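Local coordinates for CDP-glucose-4,6-dehydratase (Yersinia pseudotuberculosis, PDB 1RKX), which catalyses the NAD-dependent dehydration of CDP-D-glucose, probably to CDP-4-dehydro-6-deoxy-D-glucose, as a member of the extended short-chain dehydrogenase/reductase family, at residues L27-M32 against G241-A246; K134-K139 against L303-S308; R67-L72 against L114-R119. All coordinates share one frame; numbering follows the deposited sequence.

Contact 1: L27-M32 against G241-A246; sequences LWLQTM and GYLLLA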
loop_
_atom_site.group_PDB
_atom_site.type_symbol
_atom_site.label_atom_id
_atom_site.label_comp_id
_atom_site.label_asym_id
_atom_site.label_seq_id
_atom_site.Cartn_x
_atom_site.Cartn_y
_atom_site.Cartn_z
ATOM N N LEU C 27 13.733 -37.359 -8.421
ATOM C CA LEU C 27 13.854 -38.154 -9.642
ATOM C C LEU C 27 14.448 -37.302 -10.758
ATOM O O LEU C 27 15.305 -37.762 -11.518
ATOM C CB LEU C 27 12.491 -38.675 -10.089
ATOM C CG LEU C 27 11.874 -39.832 -9.307
ATOM C CD1 LEU C 27 10.442 -40.076 -9.788
ATOM C CD2 LEU C 27 12.736 -41.082 -9.492
ATOM N N TRP C 28 13.990 -36.055 -10.851
ATOM C CA TRP C 28 14.469 -35.134 -11.879
ATOM C C TRP C 28 15.966 -34.892 -11.709
ATOM O O TRP C 28 16.734 -34.978 -12.669
ATOM C CB TRP C 28 13.718 -33.800 -11.789
ATOM C CG TRP C 28 13.790 -32.963 -13.049
ATOM C CD1 TRP C 28 14.759 -33.005 -14.017
ATOM C CD2 TRP C 28 12.863 -31.946 -13.455
ATOM N NE1 TRP C 28 14.489 -32.078 -14.999
ATOM C CE2 TRP C 28 13.332 -31.415 -14.680
ATOM C CE3 TRP C 28 11.682 -31.432 -12.903
ATOM C CZ2 TRP C 28 12.658 -30.391 -15.363
ATOM C CZ3 TRP C 28 11.010 -30.409 -13.584
ATOM C CH2 TRP C 28 11.505 -29.904 -14.802
ATOM N N LEU C 29 16.374 -34.590 -10.479
ATOM C CA LEU C 29 17.779 -34.345 -10.166
ATOM C C LEU C 29 18.616 -35.582 -10.498
ATOM O O LEU C 29 19.701 -35.469 -11.071
ATOM C CB LEU C 29 17.933 -33.994 -8.680
ATOM C CG LEU C 29 17.380 -32.626 -8.258
ATOM C CD1 LEU C 29 17.312 -32.522 -6.734
ATOM C CD2 LEU C 29 18.271 -31.530 -8.834
ATOM N N GLN C 30 18.111 -36.758 -10.134
ATOM C CA GLN C 30 18.823 -38.004 -10.417
ATOM C C GLN C 30 19.051 -38.178 -11.919
ATOM O O GLN C 30 20.163 -38.493 -12.350
ATOM C CB GLN C 30 18.048 -39.205 -9.875
ATOM C CG GLN C 30 17.936 -39.236 -8.356
ATOM C CD GLN C 30 17.042 -40.352 -7.852
ATOM O OE1 GLN C 30 16.514 -40.284 -6.735
ATOM N NE2 GLN C 30 16.871 -41.390 -8.664
ATOM N N THR C 31 18.006 -37.966 -12.718
ATOM C CA THR C 31 18.135 -38.123 -14.164
ATOM C C THR C 31 19.153 -37.166 -14.771
ATOM O O THR C 31 19.725 -37.459 -15.819
ATOM C CB THR C 31 16.789 -37.924 -14.894
ATOM O OG1 THR C 31 16.390 -36.554 -14.817
ATOM C CG2 THR C 31 15.719 -38.789 -14.270
ATOM N N MET C 32 19.388 -36.031 -14.119
ATOM C CA MET C 32 20.348 -35.064 -14.636
ATOM C C MET C 32 21.763 -35.294 -14.107
ATOM O O MET C 32 22.653 -34.476 -14.323
ATOM C CB MET C 32 19.884 -33.635 -14.335
ATOM C CG MET C 32 18.586 -33.269 -15.047
ATOM S SD MET C 32 18.205 -31.508 -15.020
ATOM C CE MET C 32 17.830 -31.276 -13.262
ATOM N N GLY C 241 10.790 -24.277 -12.304
ATOM C CA GLY C 241 11.146 -22.951 -11.829
ATOM C C GLY C 241 12.140 -23.028 -10.682
ATOM O O GLY C 241 13.078 -22.237 -10.616
ATOM N N TYR C 242 11.935 -23.983 -9.776
ATOM C CA TYR C 242 12.837 -24.169 -8.632
ATOM C C TYR C 242 14.248 -24.500 -9.126
ATOM O O TYR C 242 15.234 -23.990 -8.604
ATOM C CB TYR C 242 12.362 -25.324 -7.740
ATOM C CG TYR C 242 10.985 -25.171 -7.118
ATOM C CD1 TYR C 242 10.423 -26.217 -6.384
ATOM C CD2 TYR C 242 10.237 -24.003 -7.281
ATOM C CE1 TYR C 242 9.150 -26.108 -5.827
ATOM C CE2 TYR C 242 8.951 -23.887 -6.728
ATOM C CZ TYR C 242 8.418 -24.940 -6.008
ATOM O OH TYR C 242 7.147 -24.841 -5.486
ATOM N N LEU C 243 14.332 -25.371 -10.128
ATOM C CA LEU C 243 15.624 -25.780 -10.684
ATOM C C LEU C 243 16.313 -24.607 -11.367
ATOM O O LEU C 243 17.508 -24.383 -11.176
ATOM C CB LEU C 243 15.437 -26.933 -11.677
ATOM C CG LEU C 243 14.973 -28.277 -11.099
ATOM C CD1 LEU C 243 14.522 -29.199 -12.226
ATOM C CD2 LEU C 243 16.100 -28.914 -10.295
ATOM N N LEU C 244 15.554 -23.855 -12.160
ATOM C CA LEU C 244 16.092 -22.693 -12.858
ATOM C C LEU C 244 16.630 -21.685 -11.851
ATOM O O LEU C 244 17.715 -21.128 -12.027
ATOM C CB LEU C 244 14.996 -22.043 -13.707
ATOM C CG LEU C 244 15.382 -20.787 -14.486
ATOM C CD1 LEU C 244 16.488 -21.122 -15.489
ATOM C CD2 LEU C 244 14.152 -20.245 -15.208
ATOM N N LEU C 245 15.863 -21.445 -10.792
ATOM C CA LEU C 245 16.276 -20.511 -9.753
ATOM C C LEU C 245 17.542 -20.997 -9.050
ATOM O O LEU C 245 18.449 -20.210 -8.788
ATOM C CB LEU C 245 15.158 -20.337 -8.718
ATOM C CG LEU C 245 15.490 -19.473 -7.496
ATOM C CD1 LEU C 245 15.839 -18.060 -7.929
ATOM C CD2 LEU C 245 14.297 -19.466 -6.542
ATOM N N ALA C 246 17.592 -22.290 -8.738
ATOM C CA ALA C 246 18.752 -22.860 -8.061
ATOM C C ALA C 246 20.017 -22.618 -8.874
ATOM O O ALA C 246 21.058 -22.243 -8.331
ATOM C CB ALA C 246 18.553 -24.355 -7.850
#
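The indole of W28 carries the methyl CD1 of L243 on one face. The contact joins two helices of the NAD-binding Rossmann fold. CD1 of L243 lies 3.5 Å from the centroid of the six-membered ring of W28, and the line to it is 14° off the ring normal. This is a CH-pi contact, with CD1 over the middle of the bicycle. The nearest indole atom is W28 CD2, 3.4 Å from L243 CD1. W28 also touches I350 and M354 of helix 342-355. The indole edge is polar at NE1, which is hydrogen-bonded outside the two segments.

Helix 20-31 follows the first strand of the parallel sheet. Helix 236-251 comes late in the chain and packs on strand 187-192 through Y242 and L245. Of residues 241-246, L243 alone touches 27-32, and it divides its two methyls. CD1 takes the indole. CD2 goes to L29, with L243 CD2 and L29 CD2 3.7 Å apart.

M32, just past the helix, comes in beside them. Its chain bends at the thioether (chi3 -69°), which turns CE back toward L243. The two side chains meet tip to tip, M32 CE to L243 CD1 at 4.0 Å. W7 of helix 4-7 touches both L29 and M32. All four residues are buried, and the contact is wholly apolar. Within the first segment, W28 O accepts two bonds from the same face of its plane: M32 N at 3.2 Å and the hydroxyl T31 OG1 at 2.7 Å.

Contact 2: K134-K139 against L303-S308; sequences KCYDNK and LKLDCS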
loop_
_atom_site.group_PDB
_atom_site.type_symbol
_atom_site.label_atom_id
_atom_site.label_comp_id
_atom_site.label_asym_id
_atom_site.label_seq_id
_atom_site.Cartn_x
_atom_site.Cartn_y
_atom_site.Cartn_z
ATOM N N LYS C 134 0.109 -19.925 -0.139
ATOM C CA LYS C 134 -0.715 -19.456 0.979
ATOM C C LYS C 134 0.032 -18.621 2.027
ATOM O O LYS C 134 -0.521 -18.310 3.079
ATOM C CB LYS C 134 -1.380 -20.650 1.678
ATOM C CG LYS C 134 -2.194 -21.540 0.749
ATOM C CD LYS C 134 -3.252 -20.741 0.011
ATOM C CE LYS C 134 -4.005 -21.609 -0.994
ATOM N NZ LYS C 134 -4.770 -22.704 -0.326
ATOM N N CYS C 135 1.279 -18.252 1.755
ATOM C CA CYS C 135 2.023 -17.462 2.732
ATOM C C CYS C 135 1.547 -16.005 2.776
ATOM O O CYS C 135 1.832 -15.286 3.730
ATOM C CB CYS C 135 3.521 -17.485 2.414
ATOM S SG CYS C 135 3.936 -16.670 0.878
ATOM N N TYR C 136 0.824 -15.573 1.749
ATOM C CA TYR C 136 0.357 -14.189 1.686
ATOM C C TYR C 136 -0.846 -13.874 2.549
ATOM O O TYR C 136 -1.785 -14.661 2.634
ATOM C CB TYR C 136 0.002 -13.791 0.251
ATOM C CG TYR C 136 1.160 -13.792 -0.716
ATOM C CD1 TYR C 136 1.376 -14.873 -1.581
ATOM C CD2 TYR C 136 2.030 -12.705 -0.780
ATOM C CE1 TYR C 136 2.432 -14.862 -2.486
ATOM C CE2 TYR C 136 3.089 -12.683 -1.683
ATOM C CZ TYR C 136 3.283 -13.761 -2.531
ATOM O OH TYR C 136 4.321 -13.748 -3.432
ATOM N N ASP C 137 -0.812 -12.705 3.184
ATOM C CA ASP C 137 -1.934 -12.251 3.984
ATOM C C ASP C 137 -3.068 -12.196 2.961
ATOM O O ASP C 137 -2.940 -11.537 1.930
ATOM C CB ASP C 137 -1.635 -10.859 4.547
ATOM C CG ASP C 137 -2.819 -10.246 5.257
ATOM O OD1 ASP C 137 -3.581 -10.993 5.903
ATOM O OD2 ASP C 137 -2.981 -9.011 5.181
ATOM N N ASN C 138 -4.174 -12.874 3.242
ATOM C CA ASN C 138 -5.271 -12.929 2.290
ATOM C C ASN C 138 -6.162 -11.696 2.246
ATOM O O ASN C 138 -6.890 -11.406 3.196
ATOM C CB ASN C 138 -6.126 -14.172 2.549
ATOM C CG ASN C 138 -6.931 -14.579 1.334
ATOM O OD1 ASN C 138 -7.694 -13.784 0.787
ATOM N ND2 ASN C 138 -6.758 -15.821 0.897
ATOM N N LYS C 139 -6.104 -10.981 1.128
ATOM C CA LYS C 139 -6.906 -9.780 0.942
ATOM C C LYS C 139 -8.280 -10.108 0.362
ATOM O O LYS C 139 -9.106 -9.220 0.166
ATOM C CB LYS C 139 -6.175 -8.800 0.020
ATOM C CG LYS C 139 -4.836 -8.314 0.561
ATOM C CD LYS C 139 -5.020 -7.576 1.875
ATOM C CE LYS C 139 -3.724 -6.957 2.360
ATOM N NZ LYS C 139 -3.922 -6.272 3.675
ATOM N N LEU C 303 -7.576 -17.626 -4.730
ATOM C CA LEU C 303 -6.181 -17.246 -4.506
ATOM C C LEU C 303 -5.312 -17.560 -5.718
ATOM O O LEU C 303 -5.303 -18.687 -6.205
ATOM C CB LEU C 303 -5.646 -18.003 -3.282
ATOM C CG LEU C 303 -4.301 -17.652 -2.630
ATOM C CD1 LEU C 303 -3.165 -17.756 -3.638
ATOM C CD2 LEU C 303 -4.374 -16.258 -2.047
ATOM N N LYS C 304 -4.588 -16.558 -6.207
ATOM C CA LYS C 304 -3.693 -16.754 -7.342
ATOM C C LYS C 304 -2.464 -15.870 -7.187
ATOM O O LYS C 304 -2.448 -14.949 -6.368
ATOM C CB LYS C 304 -4.401 -16.460 -8.672
ATOM C CG LYS C 304 -4.766 -15.019 -8.899
ATOM C CD LYS C 304 -5.421 -14.847 -10.265
ATOM C CE LYS C 304 -5.765 -13.391 -10.520
ATOM N NZ LYS C 304 -6.350 -13.188 -11.866
ATOM N N LEU C 305 -1.437 -16.150 -7.979
ATOM C CA LEU C 305 -0.190 -15.410 -7.893
ATOM C C LEU C 305 0.180 -14.710 -9.190
ATOM O O LEU C 305 -0.140 -15.180 -10.279
ATOM C CB LEU C 305 0.949 -16.365 -7.516
ATOM C CG LEU C 305 0.791 -17.247 -6.273
ATOM C CD1 LEU C 305 2.046 -18.106 -6.097
ATOM C CD2 LEU C 305 0.566 -16.379 -5.053
ATOM N N ASP C 306 0.851 -13.574 -9.063
ATOM C CA ASP C 306 1.320 -12.842 -10.231
ATOM C C ASP C 306 2.754 -13.342 -10.385
ATOM O O ASP C 306 3.572 -13.155 -9.483
ATOM C CB ASP C 306 1.324 -11.341 -9.967
ATOM C CG ASP C 306 1.789 -10.544 -11.169
ATOM O OD1 ASP C 306 2.847 -10.883 -11.739
ATOM O OD2 ASP C 306 1.099 -9.576 -11.539
ATOM N N CYS C 307 3.053 -13.981 -11.513
ATOM C CA CYS C 307 4.389 -14.530 -11.737
ATOM C C CYS C 307 5.214 -13.748 -12.751
ATOM O O CYS C 307 6.017 -14.329 -13.485
ATOM C CB CYS C 307 4.276 -15.994 -12.179
ATOM S SG CYS C 307 3.424 -17.032 -10.974
ATOM N N SER C 308 5.017 -12.436 -12.782
ATOM C CA SER C 308 5.751 -11.566 -13.699
ATOM C C SER C 308 7.245 -11.553 -13.372
ATOM O O SER C 308 8.084 -11.466 -14.265
ATOM C CB SER C 308 5.204 -10.134 -13.634
ATOM O OG SER C 308 3.841 -10.074 -14.034
#
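K134 begins the contact with its aliphatic part. It starts away from the 303-308 segment, and a bend at chi2 (-56°) brings its chain back. CD of K134 then lies 4.2 Å from CG of L303, and the two side chains cross at a slant. K134 also touches Y157 and S158 of helix 156-175, and its side chain is about 6 Å from the bound NAD.

Y136 sets off toward the 303-308 segment. Its ring atom CE1 is 3.5 Å from CD2 of L305. CD2 of L305 is also 3.9 Å from CD1 of Y136, and the methyl lies by the CD1-CE1 bond of the ring. On one face of the ring sits SG of C135, displaced toward the rim. The ring of Y145 also meets that of Y136, with the planes about 15° apart. The phenol OH is hydrogen-bonded to N261 and to R192, which fixes the far end of the ring.

N138 brings the nitrogen of its amide, ND2, to 3.8 Å from CD2 of L303. The other end of that amide, OD1, accepts from the backbone N of E140. L303 is thus touched by K134 and N138.

Further on, D306 forms an Asx turn just before helix 308-314. Its OD1 accepts from S308 N at 2.9 Å and from S308 OG at 2.6 Å.

Both segments are loop, apart from S308, which starts helix 308-314. The first runs from strand 126-130 toward helix 156-175. The second packs on strand 259-261, an outermost strand of the parallel sheet within this chain, where L305 and C307 touch N261.

Contact 3: R67-L72 against L114-R119; sequences RDQNKL and LLEAIR. With NAD (nicotinamide-adenine-dinucleotide), chain G.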
loop_
_atom_site.group_PDB
_atom_site.type_symbol
_atom_site.label_atom_id
_atom_site.label_comp_id
_atom_site.label_asym_id
_atom_site.label_seq_id
_atom_site.Cartn_x
_atom_site.Cartn_y
_atom_site.Cartn_z
ATOM N N ARG C 67 12.532 -31.577 12.896
ATOM C CA ARG C 67 12.418 -30.919 14.195
ATOM C C ARG C 67 13.542 -31.394 15.121
ATOM O O ARG C 67 13.680 -30.920 16.250
ATOM C CB ARG C 67 11.049 -31.209 14.817
ATOM C CG ARG C 67 9.913 -30.441 14.158
ATOM C CD ARG C 67 8.562 -30.929 14.623
ATOM N NE ARG C 67 8.327 -32.311 14.219
ATOM C CZ ARG C 67 7.170 -32.942 14.376
ATOM N NH1 ARG C 67 6.139 -32.315 14.930
ATOM N NH2 ARG C 67 7.038 -34.196 13.976
ATOM N N ASP C 68 14.332 -32.345 14.635
ATOM C CA ASP C 68 15.466 -32.877 15.386
ATOM C C ASP C 68 16.651 -32.043 14.899
ATOM O O ASP C 68 17.338 -32.423 13.954
ATOM C CB ASP C 68 15.688 -34.353 15.037
ATOM C CG ASP C 68 16.708 -35.023 15.943
ATOM O OD1 ASP C 68 17.645 -34.337 16.399
ATOM O OD2 ASP C 68 16.577 -36.244 16.187
ATOM N N GLN C 69 16.886 -30.914 15.554
ATOM C CA GLN C 69 17.950 -29.995 15.166
ATOM C C GLN C 69 19.328 -30.608 14.934
ATOM O O GLN C 69 19.962 -30.352 13.903
ATOM C CB GLN C 69 18.072 -28.872 16.200
ATOM C CG GLN C 69 19.061 -27.774 15.799
ATOM C CD GLN C 69 19.144 -26.659 16.828
ATOM O OE1 GLN C 69 18.366 -26.620 17.779
ATOM N NE2 GLN C 69 20.089 -25.741 16.635
ATOM N N ASN C 70 19.804 -31.407 15.882
ATOM C CA ASN C 70 21.129 -31.991 15.732
ATOM C C ASN C 70 21.205 -33.067 14.655
ATOM O O ASN C 70 22.184 -33.139 13.909
ATOM C CB ASN C 70 21.623 -32.567 17.058
ATOM C CG ASN C 70 23.123 -32.762 17.069
ATOM O OD1 ASN C 70 23.884 -31.791 17.093
ATOM N ND2 ASN C 70 23.561 -34.014 17.031
ATOM N N LYS C 71 20.182 -33.909 14.575
ATOM C CA LYS C 71 20.171 -34.965 13.568
ATOM C C LYS C 71 20.163 -34.361 12.166
ATOM O O LYS C 71 20.746 -34.920 11.243
ATOM C CB LYS C 71 18.954 -35.871 13.751
ATOM C CG LYS C 71 18.898 -37.014 12.750
ATOM C CD LYS C 71 17.702 -37.913 12.998
ATOM C CE LYS C 71 17.647 -39.018 11.962
ATOM N NZ LYS C 71 16.493 -39.926 12.181
ATOM N N LEU C 72 19.497 -33.217 12.009
ATOM C CA LEU C 72 19.440 -32.544 10.713
ATOM C C LEU C 72 20.798 -31.911 10.405
ATOM O O LEU C 72 21.276 -31.968 9.271
ATOM C CB LEU C 72 18.345 -31.472 10.717
ATOM C CG LEU C 72 18.221 -30.611 9.455
ATOM C CD1 LEU C 72 18.057 -31.488 8.217
ATOM C CD2 LEU C 72 17.026 -29.674 9.612
ATOM N N LEU C 114 16.988 -25.917 9.647
ATOM C CA LEU C 114 17.638 -26.141 8.358
ATOM C C LEU C 114 18.610 -25.005 8.042
ATOM O O LEU C 114 19.771 -25.246 7.680
ATOM C CB LEU C 114 16.597 -26.234 7.239
ATOM C CG LEU C 114 17.243 -26.414 5.860
ATOM C CD1 LEU C 114 17.068 -27.852 5.408
ATOM C CD2 LEU C 114 16.628 -25.452 4.861
ATOM N N LEU C 115 18.136 -23.769 8.179
ATOM C CA LEU C 115 18.964 -22.598 7.908
ATOM C C LEU C 115 20.134 -22.499 8.886
ATOM O O LEU C 115 21.237 -22.100 8.506
ATOM C CB LEU C 115 18.111 -21.323 7.953
ATOM C CG LEU C 115 17.035 -21.252 6.859
ATOM C CD1 LEU C 115 16.110 -20.057 7.092
ATOM C CD2 LEU C 115 17.716 -21.149 5.495
ATOM N N GLU C 116 19.906 -22.882 10.141
ATOM C CA GLU C 116 20.971 -22.847 11.142
ATOM C C GLU C 116 22.061 -23.858 10.768
ATOM O O GLU C 116 23.255 -23.572 10.880
ATOM C CB GLU C 116 20.402 -23.177 12.528
ATOM C CG GLU C 116 21.394 -23.052 13.689
ATOM C CD GLU C 116 21.859 -21.623 13.942
ATOM O OE1 GLU C 116 21.323 -20.675 13.326
ATOM O OE2 GLU C 116 22.772 -21.449 14.779
ATOM N N ALA C 117 21.645 -25.039 10.318
ATOM C CA ALA C 117 22.594 -26.075 9.923
ATOM C C ALA C 117 23.436 -25.580 8.752
ATOM O O ALA C 117 24.660 -25.736 8.734
ATOM C CB ALA C 117 21.851 -27.347 9.534
ATOM N N ILE C 118 22.773 -24.972 7.775
ATOM C CA ILE C 118 23.457 -24.453 6.600
ATOM C C ILE C 118 24.462 -23.377 7.002
ATOM O O ILE C 118 25.585 -23.325 6.487
ATOM C CB ILE C 118 22.435 -23.877 5.594
ATOM C CG1 ILE C 118 21.578 -25.021 5.045
ATOM C CG2 ILE C 118 23.154 -23.125 4.474
ATOM C CD1 ILE C 118 20.446 -24.584 4.129
ATOM N N ARG C 119 24.050 -22.532 7.942
ATOM C CA ARG C 119 24.886 -21.451 8.440
ATOM C C ARG C 119 26.202 -21.973 9.024
ATOM O O ARG C 119 27.276 -21.438 8.747
ATOM C CB ARG C 119 24.110 -20.677 9.509
ATOM C CG ARG C 119 24.820 -19.477 10.094
ATOM C CD ARG C 119 23.835 -18.600 10.857
ATOM N NE ARG C 119 23.588 -19.023 12.234
ATOM C CZ ARG C 119 24.331 -18.645 13.268
ATOM N NH1 ARG C 119 25.372 -17.841 13.077
ATOM N NH2 ARG C 119 24.024 -19.049 14.496
HETATM P PA NAD G . 3.748 -34.314 0.785
HETATM O O1A NAD G . 2.967 -34.551 2.018
HETATM O O2A NAD G . 3.609 -35.314 -0.308
HETATM O O5B NAD G . 5.313 -34.173 1.124
HETATM C C5B NAD G . 5.704 -33.617 2.402
HETATM C C4B NAD G . 7.109 -34.081 2.793
HETATM O O4B NAD G . 7.298 -33.451 4.080
HETATM C C3B NAD G . 7.193 -35.579 3.042
HETATM O O3B NAD G . 8.349 -36.062 2.329
HETATM C C2B NAD G . 7.306 -35.660 4.553
HETATM O O2B NAD G . 7.983 -36.861 5.020
HETATM C C1B NAD G . 8.005 -34.364 4.876
HETATM N N9A NAD G . 7.860 -33.983 6.272
HETATM C C8A NAD G . 6.733 -33.535 6.910
HETATM N N7A NAD G . 6.921 -33.280 8.202
HETATM C C5A NAD G . 8.252 -33.585 8.410
HETATM C C6A NAD G . 9.056 -33.530 9.570
HETATM N N6A NAD G . 8.668 -33.149 10.769
HETATM N N1A NAD G . 10.367 -33.909 9.448
HETATM C C2A NAD G . 10.803 -34.314 8.211
HETATM N N3A NAD G . 10.152 -34.406 7.072
HETATM C C4A NAD G . 8.856 -34.021 7.233
HETATM O O3 NAD G . 3.406 -32.885 0.260
HETATM P PN NAD G . 3.916 -32.076 -1.068
HETATM O O1N NAD G . 2.699 -31.871 -1.857
HETATM O O2N NAD G . 4.935 -32.908 -1.757
HETATM O O5D NAD G . 4.421 -30.702 -0.467
HETATM C C5D NAD G . 5.807 -30.386 -0.638
HETATM C C4D NAD G . 6.096 -29.006 -0.081
HETATM O O4D NAD G . 5.344 -28.089 -0.942
HETATM C C3D NAD G . 5.628 -28.669 1.335
HETATM O O3D NAD G . 6.523 -27.680 1.881
HETATM C C2D NAD G . 4.245 -28.081 1.084
HETATM O O2D NAD G . 3.833 -27.271 2.198
HETATM C C1D NAD G . 4.501 -27.274 -0.161
HETATM N N1N NAD G . 3.270 -26.962 -0.878
HETATM C C2N NAD G . 2.583 -27.910 -1.657
HETATM C C3N NAD G . 1.373 -27.528 -2.449
HETATM C C7N NAD G . 0.745 -28.568 -3.284
HETATM O O7N NAD G . -0.244 -28.225 -3.950
HETATM N N7N NAD G . 1.192 -29.839 -3.351
HETATM C C4N NAD G . 0.805 -26.136 -2.278
HETATM C C5N NAD G . 1.641 -25.268 -1.393
HETATM C C6N NAD G . 2.743 -25.638 -0.776
#
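L72 points its side chain at the backbone of L114, whose own side chain starts out in the other direction. With CG of L72 anti to the backbone N (chi1 176°), CD2 comes to 3.8 Å from L114 N and 4.2 Å from L114 CB. The methyl therefore rests on the helix backbone itself. Two helices of the Rossmann fold, 69-79 and 100-121, meet here.

Q69 and E116 cross with their planar ends nearly perpendicular: amide and carboxylate planes are 85° apart. The approach is loose, Q69 NE2 to E116 CG at 4.2 Å, and V101 of the third subunit packs on both residues.

The E116 carboxylate is turned to R119, one turn further along its helix. R119 grips it side-on, NE to OE1 at 3.0 Å and NH2 to OE2 at 2.7 Å. The two groups are not coplanar. E116 OE1 lies in the guanidinium plane, but R119 NE reaches it from above the carboxylate plane. Y171 and H120 add further bonds to the same group. D68 caps helix 69-79, its OD1 taking K71 N at 3.2 Å. R67 lies by the adenine end of NAD, NE to N6A at 3.6 Å.

Between the two segments there is only packing, mainly of L72 on the backbone of L114. E116 is paired with R119, and R67 with D65. Having several donors probably keeps E116 ionised.

Overall arrangement
The three contacts lie apart in one subunit, with centres 23 to 29 Å from each other, and none touches another. Contact 1 closes a long loop of chain between helices 20-31 and 236-251. Contact 3 is nested inside that loop. Contact 2 opens after contact 3 closes, and its segments alternate with those of contact 1. Contacts 1 and 3 join helices beside the seven-stranded parallel sheet. Contact 2 joins the loop after strand 126-130 to a late loop beyond its last strand. Together they tie remote chain around one NAD-binding sheet, contact 3 near the adenine end and contact 2 nearer the nicotinamide. Contacts 2 and 3 also meet different neighbouring subunits, while contact 1 meets none.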